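Local coordinates for protein thioredoxin reductase (Clostridium acetobutylicum ATCC 824, PDB 6GNA) that probably reduces thioredoxin with electrons from ferredoxin, passing them through bound FAD to a redox disulfide without using a pyridine nucleotide, at residues Y7-I12 with K107-M112; G144-I149 with L212-V217; E155-A160 with Y180-A185; D237-V242 with T260-Q265. One frame throughout, in Å; residues are numbered along the deposited sequence. Where two conformers were deposited one is given.

Contact 1. Residues Y7-I12 with K107-M112; sequences YDIAII and KVILAM. With FAD (flavin-adenine dinucleotide), chain B.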
# COMPACT_ATOMS: atom_id res chain seq x y z
N TYR A 7 17.82 -18.60 6.16
CA TYR A 7 17.63 -17.51 5.21
C TYR A 7 17.52 -16.20 5.99
O TYR A 7 17.18 -16.19 7.17
CB TYR A 7 16.37 -17.71 4.35
CG TYR A 7 16.50 -18.86 3.39
CD1 TYR A 7 16.18 -20.16 3.77
CD2 TYR A 7 16.96 -18.67 2.09
CE1 TYR A 7 16.31 -21.21 2.90
CE2 TYR A 7 17.09 -19.73 1.21
CZ TYR A 7 16.76 -21.01 1.62
OH TYR A 7 16.88 -22.08 0.77
N ASP A 8 17.84 -15.08 5.32
CA ASP A 8 17.70 -13.79 5.97
C ASP A 8 16.23 -13.39 6.10
O ASP A 8 15.81 -12.90 7.15
CB ASP A 8 18.48 -12.73 5.21
CG ASP A 8 19.98 -13.00 5.21
OD1 ASP A 8 20.54 -13.26 6.29
OD2 ASP A 8 20.59 -12.96 4.12
N ILE A 9 15.44 -13.61 5.06
CA ILE A 9 14.02 -13.26 5.07
C ILE A 9 13.21 -14.46 4.60
O ILE A 9 13.53 -15.07 3.58
CB ILE A 9 13.72 -12.06 4.17
CG1 ILE A 9 14.56 -10.87 4.62
CG2 ILE A 9 12.24 -11.72 4.23
CD1 ILE A 9 14.64 -9.74 3.63
N ALA A 10 12.15 -14.78 5.34
CA ALA A 10 11.16 -15.76 4.93
C ALA A 10 9.82 -15.06 4.73
O ALA A 10 9.36 -14.32 5.60
CB ALA A 10 11.01 -16.88 5.97
N ILE A 11 9.22 -15.30 3.56
CA ILE A 11 7.94 -14.72 3.19
C ILE A 11 6.91 -15.84 3.22
O ILE A 11 7.09 -16.85 2.55
CB ILE A 11 8.04 -14.06 1.80
CG1 ILE A 11 9.01 -12.87 1.85
CG2 ILE A 11 6.67 -13.64 1.29
CD1 ILE A 11 9.48 -12.40 0.50
N ILE A 12 5.85 -15.67 4.00
CA ILE A 12 4.87 -16.72 4.24
C ILE A 12 3.65 -16.42 3.39
O ILE A 12 2.69 -15.78 3.82
CB ILE A 12 4.49 -16.84 5.72
CG1 ILE A 12 5.71 -16.71 6.66
CG2 ILE A 12 3.72 -18.14 5.95
CD1 ILE A 12 6.81 -17.70 6.40
N LYS A 107 14.22 -12.59 9.56
CA LYS A 107 13.01 -11.77 9.47
C LYS A 107 11.94 -12.61 8.80
O LYS A 107 12.23 -13.43 7.93
CB LYS A 107 13.23 -10.51 8.62
CG LYS A 107 14.45 -9.68 9.02
CD LYS A 107 14.28 -9.05 10.38
CE LYS A 107 15.54 -8.30 10.81
NZ LYS A 107 15.40 -7.74 12.16
N VAL A 108 10.69 -12.39 9.20
CA VAL A 108 9.55 -13.08 8.62
C VAL A 108 8.56 -12.03 8.13
O VAL A 108 8.33 -11.03 8.81
CB VAL A 108 8.88 -14.02 9.64
CG1 VAL A 108 7.53 -14.51 9.15
CG2 VAL A 108 9.79 -15.20 9.96
N ILE A 109 7.99 -12.26 6.94
CA ILE A 109 6.90 -11.43 6.42
C ILE A 109 5.68 -12.34 6.24
O ILE A 109 5.68 -13.23 5.40
CB ILE A 109 7.28 -10.75 5.10
CG1 ILE A 109 8.51 -9.85 5.29
CG2 ILE A 109 6.10 -9.91 4.58
CD1 ILE A 109 9.05 -9.27 4.00
N LEU A 110 4.66 -12.11 7.05
CA LEU A 110 3.43 -12.88 6.97
C LEU A 110 2.59 -12.33 5.83
O LEU A 110 2.25 -11.14 5.82
CB LEU A 110 2.67 -12.73 8.29
CG LEU A 110 3.43 -13.16 9.55
CD1 LEU A 110 2.62 -12.91 10.79
CD2 LEU A 110 3.78 -14.65 9.45
N ALA A 111 2.18 -13.20 4.94
CA ALA A 111 1.47 -12.81 3.72
C ALA A 111 0.46 -13.88 3.35
O ALA A 111 0.30 -14.23 2.18
CB ALA A 111 2.43 -12.49 2.58
N MET A 112 -0.24 -14.41 4.36
CA MET A 112 -1.04 -15.61 4.19
C MET A 112 -2.41 -15.34 3.57
O MET A 112 -3.14 -16.31 3.31
CB MET A 112 -1.28 -16.30 5.54
CG MET A 112 -0.06 -16.85 6.23
SD MET A 112 0.80 -15.66 7.23
CE MET A 112 -0.40 -15.35 8.55
PA FAD B . -3.79 -14.21 -1.13
O1A FAD B . -4.06 -13.68 -2.52
O2A FAD B . -4.85 -15.02 -0.43
O5B FAD B . -2.44 -15.08 -1.17
C5B FAD B . -2.17 -16.03 -0.15
C4B FAD B . -1.30 -17.15 -0.70
O4B FAD B . -0.42 -17.62 0.32
C3B FAD B . -2.15 -18.34 -1.13
O3B FAD B . -1.68 -18.86 -2.38
C2B FAD B . -1.97 -19.35 -0.03
O2B FAD B . -2.03 -20.70 -0.52
C1B FAD B . -0.61 -19.01 0.53
N9A FAD B . -0.54 -19.34 1.98
C8A FAD B . -1.36 -18.87 2.94
N7A FAD B . -1.00 -19.38 4.15
C5A FAD B . 0.05 -20.19 3.96
C6A FAD B . 0.92 -21.03 4.81
N6A FAD B . 0.72 -21.12 6.14
N1A FAD B . 1.92 -21.71 4.20
C2A FAD B . 2.14 -21.63 2.88
N3A FAD B . 1.39 -20.88 2.05
C4A FAD B . 0.36 -20.15 2.52
N1 FAD B . -9.06 -7.40 -5.44
C2 FAD B . -8.95 -6.30 -6.23
O2 FAD B . -8.24 -5.36 -5.84
N3 FAD B . -9.58 -6.18 -7.41
C4 FAD B . -10.36 -7.15 -7.90
O4 FAD B . -10.94 -7.02 -9.00
C4X FAD B . -10.54 -8.39 -7.10
N5 FAD B . -11.31 -9.41 -7.53
C5X FAD B . -11.45 -10.53 -6.78
C6 FAD B . -12.25 -11.57 -7.24
C7 FAD B . -12.40 -12.72 -6.49
C7M FAD B . -13.27 -13.84 -6.99
C8 FAD B . -11.71 -12.85 -5.18
C8M FAD B . -11.87 -14.10 -4.36
C9 FAD B . -10.91 -11.81 -4.72
C9A FAD B . -10.75 -10.66 -5.47
N10 FAD B . -9.95 -9.60 -5.00
C10 FAD B . -9.81 -8.46 -5.81
C1' FAD B . -9.24 -9.70 -3.72
C2' FAD B . -7.77 -9.97 -3.97
O2' FAD B . -7.64 -11.23 -4.64
C3' FAD B . -7.00 -10.02 -2.65
O3' FAD B . -7.09 -8.75 -1.99
C4' FAD B . -5.53 -10.36 -2.89
O4' FAD B . -5.44 -11.63 -3.55
C5' FAD B . -4.77 -10.39 -1.58
O5' FAD B . -3.55 -11.10 -1.79
P FAD B . -2.66 -11.63 -0.56
O1P FAD B . -1.29 -11.97 -1.10
O2P FAD B . -2.79 -10.72 0.63
O3P FAD B . -3.41 -12.99 -0.14
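I12 and I109 are joined by a nearly straight backbone bond, I12 N to I109 O at 2.8 Å. It is one of five backbone bonds between segments 7-12 and 107-112, whose strands 9-12 and 108-110 run parallel, 13° apart. A10 supplies two more: its N donates to K107 O and its O accepts from I109 N. K107 N to D8 O opens the series. A111 N to I12 O, 2.9 Å, closes it with a bent N-H...O angle of 133°, where segment 107-112 leaves its strand.

Three CA-H...O contacts add to these bonds, among them V108 CA to A10 O at 3.3 Å.

The apolar contacts fall on both faces. On one, I109 CD1 lies 4.0 Å from I9 CG2 and nears I11 CG1. S21 of helix 16-25 touches I11 and I109 there, and helix 266-286 covers I9. On the other face, I12 CG1 lies beside its own backbone N (chi1 -42°). From there it meets V108 CG1 at 3.8 Å and L110 CD2 at 4.0 Å. I12 CG2 runs alongside the bent side chain of M112.

M112 also reaches the cofactor. Its O is 3.1 Å from C8A of the FAD adenine, and its CB and CG lie by N7A.

Strand 9-12 is the central strand of a five-stranded parallel sheet of Rossmann type, and 108-110 is its neighbour. Directional backbone bonds fix their register, while mostly branched apolar side chains pack on both faces. The C-terminal ends of the strands lie beside the adenosine half of FAD.

Contact 2. Residues G144-I149 with L212-V217; sequences GKIVTI and LETDGV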
# COMPACT_ATOMS: atom_id res chain seq x y z
N GLY A 144 -3.54 -44.62 17.85
CA GLY A 144 -4.57 -45.52 18.31
C GLY A 144 -5.90 -44.88 18.63
O GLY A 144 -6.74 -45.51 19.28
N LYS A 145 -6.12 -43.64 18.20
CA LYS A 145 -7.38 -42.93 18.39
C LYS A 145 -8.04 -42.65 17.04
O LYS A 145 -7.47 -42.90 15.98
CB LYS A 145 -7.15 -41.63 19.19
CG LYS A 145 -6.57 -41.86 20.60
CD LYS A 145 -6.60 -40.61 21.46
CE LYS A 145 -6.20 -40.90 22.90
NZ LYS A 145 -6.07 -39.66 23.71
N ILE A 146 -9.26 -42.14 17.10
CA ILE A 146 -10.04 -41.83 15.90
C ILE A 146 -9.81 -40.36 15.55
O ILE A 146 -9.95 -39.48 16.41
CB ILE A 146 -11.53 -42.11 16.13
CG1 ILE A 146 -11.75 -43.58 16.52
CG2 ILE A 146 -12.34 -41.74 14.88
CD1 ILE A 146 -13.14 -43.86 17.02
N VAL A 147 -9.50 -40.09 14.29
CA VAL A 147 -9.22 -38.74 13.82
C VAL A 147 -10.09 -38.42 12.61
O VAL A 147 -10.19 -39.23 11.68
CB VAL A 147 -7.73 -38.56 13.47
CG1 VAL A 147 -7.47 -37.18 12.86
CG2 VAL A 147 -6.87 -38.77 14.71
N THR A 148 -10.69 -37.24 12.63
CA THR A 148 -11.46 -36.71 11.51
C THR A 148 -10.76 -35.47 11.00
O THR A 148 -10.46 -34.55 11.77
CB THR A 148 -12.89 -36.38 11.95
OG1 THR A 148 -13.52 -37.59 12.39
CG2 THR A 148 -13.68 -35.83 10.79
N ILE A 149 -10.49 -35.44 9.70
CA ILE A 149 -9.89 -34.28 9.05
C ILE A 149 -10.93 -33.65 8.15
O ILE A 149 -11.46 -34.31 7.24
CB ILE A 149 -8.64 -34.67 8.25
CG1 ILE A 149 -7.53 -35.04 9.23
CG2 ILE A 149 -8.20 -33.52 7.34
CD1 ILE A 149 -6.37 -35.70 8.56
N LEU A 212 -20.04 -38.80 13.43
CA LEU A 212 -18.80 -39.57 13.52
C LEU A 212 -18.30 -39.50 14.96
O LEU A 212 -18.01 -38.41 15.46
CB LEU A 212 -17.73 -39.00 12.60
CG LEU A 212 -18.03 -38.95 11.11
CD1 LEU A 212 -16.84 -38.34 10.38
CD2 LEU A 212 -18.35 -40.33 10.59
N GLU A 213 -18.21 -40.66 15.61
CA GLU A 213 -17.46 -40.75 16.86
C GLU A 213 -16.00 -40.50 16.54
O GLU A 213 -15.44 -41.14 15.65
CB GLU A 213 -17.62 -42.14 17.47
CG GLU A 213 -18.83 -42.29 18.33
CD GLU A 213 -18.75 -43.53 19.21
OE1 GLU A 213 -18.18 -44.54 18.75
OE2 GLU A 213 -19.22 -43.48 20.36
N THR A 214 -15.39 -39.53 17.22
CA THR A 214 -14.03 -39.15 16.88
C THR A 214 -13.36 -38.53 18.10
O THR A 214 -14.02 -37.89 18.92
CB THR A 214 -14.00 -38.23 15.64
OG1 THR A 214 -12.65 -38.11 15.16
CG2 THR A 214 -14.55 -36.82 15.94
N ASP A 215 -12.06 -38.76 18.22
CA ASP A 215 -11.29 -38.18 19.31
C ASP A 215 -10.65 -36.85 18.92
O ASP A 215 -10.47 -35.98 19.78
CB ASP A 215 -10.21 -39.16 19.77
CG ASP A 215 -10.78 -40.47 20.25
OD1 ASP A 215 -11.52 -40.46 21.26
OD2 ASP A 215 -10.51 -41.50 19.61
N GLY A 216 -10.31 -36.68 17.65
CA GLY A 216 -9.77 -35.42 17.18
C GLY A 216 -10.51 -34.96 15.94
O GLY A 216 -11.00 -35.77 15.15
N VAL A 217 -10.61 -33.64 15.80
CA VAL A 217 -11.09 -33.01 14.57
C VAL A 217 -10.04 -31.99 14.17
O VAL A 217 -9.77 -31.05 14.94
CB VAL A 217 -12.46 -32.34 14.73
CG1 VAL A 217 -12.83 -31.57 13.44
CG2 VAL A 217 -13.53 -33.37 15.08
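I146 is held to D215 through both its backbone N and its backbone O. I146 N gives an almost straight bond to D215 OD2, 2.9 Å with an angle of 175° at the hydrogen, and OD2 takes it with its anti lone pair. The carboxylate reaches this N-H with CG beside the backbone N of D215 (chi1 -59°).

I146 O accepts twice. G216 N comes in the plane of the carbonyl at 3.1 Å, and D215 N comes tilted from that plane at 2.9 Å. The next acceptor, G216 O, is also doubly used. T148 N and T214 OG1, each 2.9 Å from G216 O, approach it from opposite faces of its plane.

The threonine hydroxyls form a short hydrogen-bonded chain. T148 OG1 donates to T214 OG1 over 2.9 Å, and T214 OG1 donates on to G216 O. T214 presents its hydroxyl with OG1 anti to its backbone N (chi1 -168°), and the two side chains cross at about a right angle. V217 CA adds a CA-H...O contact to T148 O.

Side-chain carbons flank this network: I146 CG2 lies 3.3 Å from the carbonyl O of E213, and L212 CD1 rests by the T148 side chain.

V147 pairs with G216 and T148 with V217 as parallel neighbours in a five-stranded sheet, just where the chain leaves a three-stranded antiparallel sheet through T214 and D215. Both buried threonine hydroxyls have a partner. Two carbonyls gripped twice each and an aspartate bonded across probably fix the start of strand 216-220 against 146-151.

Contact 3. Residues E155-A160 with Y180-A185; sequences EAESEA and YQLVSA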
# COMPACT_ATOMS: atom_id res chain seq x y z
N GLU A 155 -3.26 -30.33 0.44
CA GLU A 155 -2.32 -30.74 1.48
C GLU A 155 -3.01 -31.53 2.58
O GLU A 155 -2.39 -32.42 3.19
CB GLU A 155 -1.61 -29.52 2.05
CG GLU A 155 -0.34 -29.86 2.87
CD GLU A 155 -0.61 -30.21 4.32
OE1 GLU A 155 -1.69 -29.85 4.86
OE2 GLU A 155 0.29 -30.82 4.94
N ALA A 156 -4.28 -31.24 2.84
CA ALA A 156 -5.02 -31.95 3.88
C ALA A 156 -5.10 -33.44 3.59
O ALA A 156 -5.12 -34.25 4.53
CB ALA A 156 -6.42 -31.33 4.00
N GLU A 157 -5.15 -33.81 2.31
CA GLU A 157 -5.16 -35.22 1.92
C GLU A 157 -3.88 -35.91 2.36
O GLU A 157 -3.90 -37.04 2.85
CB GLU A 157 -5.36 -35.37 0.41
CG GLU A 157 -6.66 -34.78 -0.12
CD GLU A 157 -6.77 -34.85 -1.63
OE1 GLU A 157 -5.93 -35.54 -2.27
OE2 GLU A 157 -7.70 -34.20 -2.17
N SER A 158 -2.74 -35.24 2.19
CA SER A 158 -1.47 -35.81 2.63
C SER A 158 -1.46 -36.00 4.14
O SER A 158 -0.90 -36.98 4.65
CB SER A 158 -0.31 -34.91 2.21
OG SER A 158 -0.24 -34.78 0.80
N GLU A 159 -2.05 -35.08 4.88
CA GLU A 159 -2.06 -35.22 6.32
C GLU A 159 -2.93 -36.39 6.73
O GLU A 159 -2.58 -37.14 7.64
CB GLU A 159 -2.54 -33.93 6.98
CG GLU A 159 -1.62 -32.73 6.72
CD GLU A 159 -1.82 -31.61 7.70
OE1 GLU A 159 -1.99 -31.89 8.89
OE2 GLU A 159 -1.79 -30.42 7.28
N ALA A 160 -4.07 -36.57 6.07
CA ALA A 160 -4.91 -37.74 6.33
C ALA A 160 -4.14 -39.03 6.08
O ALA A 160 -4.24 -39.98 6.86
CB ALA A 160 -6.15 -37.69 5.43
N TYR A 180 -9.72 -37.33 -4.85
CA TYR A 180 -8.96 -37.27 -3.60
C TYR A 180 -7.94 -38.40 -3.58
O TYR A 180 -8.30 -39.58 -3.67
CB TYR A 180 -9.91 -37.36 -2.41
CG TYR A 180 -11.12 -36.45 -2.52
CD1 TYR A 180 -10.98 -35.07 -2.49
CD2 TYR A 180 -12.39 -36.98 -2.67
CE1 TYR A 180 -12.08 -34.24 -2.60
CE2 TYR A 180 -13.50 -36.16 -2.78
CZ TYR A 180 -13.34 -34.79 -2.74
OH TYR A 180 -14.45 -33.97 -2.86
N GLN A 181 -6.66 -38.05 -3.42
CA GLN A 181 -5.57 -39.02 -3.47
C GLN A 181 -5.29 -39.51 -2.05
O GLN A 181 -4.35 -39.06 -1.38
CB GLN A 181 -4.34 -38.42 -4.14
CG GLN A 181 -4.49 -38.23 -5.64
CD GLN A 181 -5.33 -37.02 -6.01
OE1 GLN A 181 -5.07 -35.93 -5.53
NE2 GLN A 181 -6.31 -37.20 -6.89
N LEU A 182 -6.11 -40.45 -1.61
CA LEU A 182 -6.08 -40.97 -0.25
C LEU A 182 -5.85 -42.47 -0.28
O LEU A 182 -6.37 -43.18 -1.14
CB LEU A 182 -7.42 -40.69 0.44
CG LEU A 182 -7.78 -39.21 0.61
CD1 LEU A 182 -9.25 -39.04 0.96
CD2 LEU A 182 -6.92 -38.59 1.68
N VAL A 183 -5.07 -42.96 0.70
CA VAL A 183 -4.91 -44.40 0.87
C VAL A 183 -6.24 -45.03 1.26
O VAL A 183 -7.14 -44.37 1.81
CB VAL A 183 -3.82 -44.71 1.92
CG1 VAL A 183 -2.47 -44.12 1.48
CG2 VAL A 183 -4.23 -44.17 3.28
N SER A 184 -6.37 -46.33 0.99
CA SER A 184 -7.63 -47.02 1.20
C SER A 184 -8.06 -47.01 2.66
O SER A 184 -9.26 -47.09 2.96
CB SER A 184 -7.55 -48.46 0.69
OG SER A 184 -6.48 -49.15 1.30
N ALA A 185 -7.11 -46.90 3.59
CA ALA A 185 -7.46 -46.87 5.01
C ALA A 185 -8.23 -45.62 5.41
O ALA A 185 -8.89 -45.62 6.46
CB ALA A 185 -6.19 -46.98 5.87
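Segment 155-160 of helix 155-163 passes the loop 180-185 most closely at E157 and L182, whose CA atoms are 6.2 Å apart; Q181 is the centre of an inverse gamma turn, and its N-H faces E157. E157 carries the contact. Its chain is extended beyond CG (chi2 175°) and brings the carboxylate to the loop. Q181 N donates to E157 OE1 at 2.9 Å, coming from above the carboxylate plane, 56° out of it. The other oxygen, OE2, lies in the plane of the Y180 ring at its edge, 3.4 Å from Y180 CD1. Carboxylate and ring stand nearly perpendicular, 81° apart. OE2 has stronger partners as well: a salt bridge from K154 NZ and a hydrogen bond with Y176 OH. These would probably help to keep E157 ionised. K154 NZ also bonds Q181 OE1.

Nearer the helix backbone, L182 CD2 packs 3.8 Å from E157 CB and 3.9 Å from A160 CB.

Helix 155-163 links the parallel strands 146-151 and 169-174, a beta-alpha-beta crossover. The loop packs on it before entering edge strand 186-188, consistent with the Rossmann-like fold that binds pyridine nucleotide in related reductases, a ligand this enzyme is thought not to use.

Contact 4. Residues D237-V242 with T260-Q265; sequences DGHIKV and TGKPYQ. With FAD (flavin-adenine dinucleotide), chain B.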
# COMPACT_ATOMS: atom_id res chain seq x y z
N ASP A 237 -9.90 -9.04 15.74
CA ASP A 237 -10.95 -9.20 14.74
C ASP A 237 -10.48 -10.08 13.58
O ASP A 237 -10.90 -9.89 12.44
CB ASP A 237 -11.47 -7.85 14.24
CG ASP A 237 -11.99 -6.97 15.37
OD1 ASP A 237 -12.45 -7.53 16.39
OD2 ASP A 237 -11.95 -5.73 15.22
N GLY A 238 -9.61 -11.05 13.87
CA GLY A 238 -9.04 -11.90 12.85
C GLY A 238 -8.02 -11.23 11.96
O GLY A 238 -7.55 -11.87 11.00
N HIS A 239 -7.67 -9.97 12.21
CA HIS A 239 -6.71 -9.24 11.39
C HIS A 239 -5.43 -9.07 12.18
O HIS A 239 -5.47 -8.74 13.37
CB HIS A 239 -7.19 -7.82 11.06
CG HIS A 239 -8.60 -7.74 10.58
ND1 HIS A 239 -9.05 -8.41 9.46
CD2 HIS A 239 -9.66 -7.04 11.04
CE1 HIS A 239 -10.33 -8.14 9.27
NE2 HIS A 239 -10.72 -7.31 10.21
N ILE A 240 -4.29 -9.36 11.54
CA ILE A 240 -3.00 -9.08 12.16
C ILE A 240 -2.80 -7.57 12.20
O ILE A 240 -2.87 -6.89 11.17
CB ILE A 240 -1.86 -9.76 11.38
CG1 ILE A 240 -2.07 -11.28 11.28
CG2 ILE A 240 -0.52 -9.41 12.02
CD1 ILE A 240 -1.09 -11.99 10.34
N LYS A 241 -2.53 -7.04 13.38
CA LYS A 241 -2.40 -5.60 13.55
C LYS A 241 -0.97 -5.16 13.26
O LYS A 241 -0.01 -5.70 13.82
CB LYS A 241 -2.83 -5.21 14.95
CG LYS A 241 -4.33 -5.39 15.15
CD LYS A 241 -5.10 -4.32 14.39
CE LYS A 241 -6.60 -4.48 14.55
NZ LYS A 241 -7.38 -3.47 13.78
N VAL A 242 -0.82 -4.20 12.34
CA VAL A 242 0.48 -3.68 11.94
C VAL A 242 0.47 -2.16 12.02
O VAL A 242 -0.58 -1.51 11.98
CB VAL A 242 0.92 -4.12 10.53
CG1 VAL A 242 1.05 -5.64 10.44
CG2 VAL A 242 -0.04 -3.61 9.45
N THR A 260 -3.63 -8.45 6.99
CA THR A 260 -3.61 -7.27 7.86
C THR A 260 -4.95 -6.50 8.02
O THR A 260 -4.97 -5.52 8.77
CB THR A 260 -2.54 -6.25 7.40
OG1 THR A 260 -2.98 -5.59 6.21
CG2 THR A 260 -1.22 -6.95 7.14
N GLY A 261 -6.06 -6.89 7.38
CA GLY A 261 -7.30 -6.16 7.53
C GLY A 261 -7.82 -5.66 6.19
O GLY A 261 -7.16 -5.80 5.16
N LYS A 262 -9.01 -5.09 6.23
CA LYS A 262 -9.67 -4.57 5.04
C LYS A 262 -9.01 -3.25 4.58
O LYS A 262 -8.33 -2.60 5.37
CB LYS A 262 -11.15 -4.33 5.33
CG LYS A 262 -11.96 -5.61 5.46
CD LYS A 262 -13.44 -5.32 5.67
CE LYS A 262 -14.24 -6.60 5.82
NZ LYS A 262 -13.82 -7.38 7.01
N PRO A 263 -9.20 -2.85 3.31
CA PRO A 263 -9.86 -3.46 2.14
C PRO A 263 -9.07 -4.64 1.57
O PRO A 263 -7.84 -4.57 1.54
CB PRO A 263 -9.91 -2.31 1.13
CG PRO A 263 -8.74 -1.47 1.47
CD PRO A 263 -8.61 -1.54 2.97
N TYR A 264 -9.75 -5.70 1.14
CA TYR A 264 -9.05 -6.84 0.56
C TYR A 264 -8.90 -6.56 -0.93
O TYR A 264 -9.74 -6.97 -1.73
CB TYR A 264 -9.85 -8.13 0.79
CG TYR A 264 -10.13 -8.42 2.25
CD1 TYR A 264 -9.11 -8.45 3.19
CD2 TYR A 264 -11.42 -8.68 2.68
CE1 TYR A 264 -9.37 -8.72 4.52
CE2 TYR A 264 -11.69 -8.96 4.01
CZ TYR A 264 -10.66 -8.98 4.92
OH TYR A 264 -10.92 -9.25 6.25
N GLN A 265 -7.84 -5.85 -1.29
CA GLN A 265 -7.58 -5.48 -2.68
C GLN A 265 -6.13 -5.73 -3.06
O GLN A 265 -5.25 -5.74 -2.20
CB GLN A 265 -7.90 -3.99 -2.91
CG GLN A 265 -9.33 -3.55 -2.64
CD GLN A 265 -10.30 -3.98 -3.73
OE1 GLN A 265 -10.82 -3.14 -4.47
NE2 GLN A 265 -10.54 -5.28 -3.84
PA FAD B . -3.79 -14.21 -1.13
O1A FAD B . -4.06 -13.68 -2.52
O2A FAD B . -4.85 -15.02 -0.43
O5B FAD B . -2.44 -15.08 -1.17
C5B FAD B . -2.17 -16.03 -0.15
C4B FAD B . -1.30 -17.15 -0.70
O4B FAD B . -0.42 -17.62 0.32
C3B FAD B . -2.15 -18.34 -1.13
O3B FAD B . -1.68 -18.86 -2.38
C2B FAD B . -1.97 -19.35 -0.03
O2B FAD B . -2.03 -20.70 -0.52
C1B FAD B . -0.61 -19.01 0.53
N9A FAD B . -0.54 -19.34 1.98
C8A FAD B . -1.36 -18.87 2.94
N7A FAD B . -1.00 -19.38 4.15
C5A FAD B . 0.05 -20.19 3.96
C6A FAD B . 0.92 -21.03 4.81
N6A FAD B . 0.72 -21.12 6.14
N1A FAD B . 1.92 -21.71 4.20
C2A FAD B . 2.14 -21.63 2.88
N3A FAD B . 1.39 -20.88 2.05
C4A FAD B . 0.36 -20.15 2.52
N1 FAD B . -9.06 -7.40 -5.44
C2 FAD B . -8.95 -6.30 -6.23
O2 FAD B . -8.24 -5.36 -5.84
N3 FAD B . -9.58 -6.18 -7.41
C4 FAD B . -10.36 -7.15 -7.90
O4 FAD B . -10.94 -7.02 -9.00
C4X FAD B . -10.54 -8.39 -7.10
N5 FAD B . -11.31 -9.41 -7.53
C5X FAD B . -11.45 -10.53 -6.78
C6 FAD B . -12.25 -11.57 -7.24
C7 FAD B . -12.40 -12.72 -6.49
C7M FAD B . -13.27 -13.84 -6.99
C8 FAD B . -11.71 -12.85 -5.18
C8M FAD B . -11.87 -14.10 -4.36
C9 FAD B . -10.91 -11.81 -4.72
C9A FAD B . -10.75 -10.66 -5.47
N10 FAD B . -9.95 -9.60 -5.00
C10 FAD B . -9.81 -8.46 -5.81
C1' FAD B . -9.24 -9.70 -3.72
C2' FAD B . -7.77 -9.97 -3.97
O2' FAD B . -7.64 -11.23 -4.64
C3' FAD B . -7.00 -10.02 -2.65
O3' FAD B . -7.09 -8.75 -1.99
C4' FAD B . -5.53 -10.36 -2.89
O4' FAD B . -5.44 -11.63 -3.55
C5' FAD B . -4.77 -10.39 -1.58
O5' FAD B . -3.55 -11.10 -1.79
P FAD B . -2.66 -11.63 -0.56
O1P FAD B . -1.29 -11.97 -1.10
O2P FAD B . -2.79 -10.72 0.63
O3P FAD B . -3.41 -12.99 -0.14
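H239 lays its imidazole over the backbone of G261, and the hydroxyl of Y264 meets the ring at its edge. G261 CA sits over one face, 3.4 Å from H239 ND1. D237 O stands 3.3 Å above the opposite face, over the centre of the H239 ring, so the imidazole lies between the two. Y264 OH lies near the ring plane, 3.3 Å from H239 CE1, and the two side chains cross at about a right angle. With CG beside its own backbone N (chi1 -47°), the histidine turns its ring to the loop. In this conformer, one of two, ND1 is buried with no partner in the model.

K262 CG packs over a face of the Y264 ring, offset toward the rim. The lysine end comes to the imidazole edge, with K262 NZ 4.2 Å from H239 CE1.

Further along, T260 CA makes a CA-H...O contact with I240 O. V242 CG2 lies 4.2 Å from T260 CB, the side chains at about a right angle. The T260 hydroxyl turns elsewhere, to E272 OE1 and G257 O.

The far end of the loop belongs to the FAD pocket. Q265 NE2 donates to Y264 O at 2.8 Å. Q265 NE2 is also 3.0 Å from FAD N1. Y264 centres an inverse gamma turn, and Q265 is the N-cap of helix 266-286. Loop 260-265 therefore joins a short beta hairpin to the flavin end of the cofactor site.

How the contacts relate
The contacts fall into two groups. Contacts 1 and 4 have centres 17 Å apart and both touch FAD, contact 1 at the adenine and contact 4 at the flavin and ribityl chain. They meet directly, with I240 CD1 3.9 Å from both L110 CD1 and M112 CE. Contacts 2 and 3 form the other group, with centres 15 Å apart. Contact 3 is nested in the chain between the segments of contact 2, and strand 146-151 leads into helix 155-163. I149 CD1 packs 3.4 Å from A160 CA. The groups are well separated: contacts 1 and 2 have centres 33 Å apart, and their nearest atoms are about 18 Å apart.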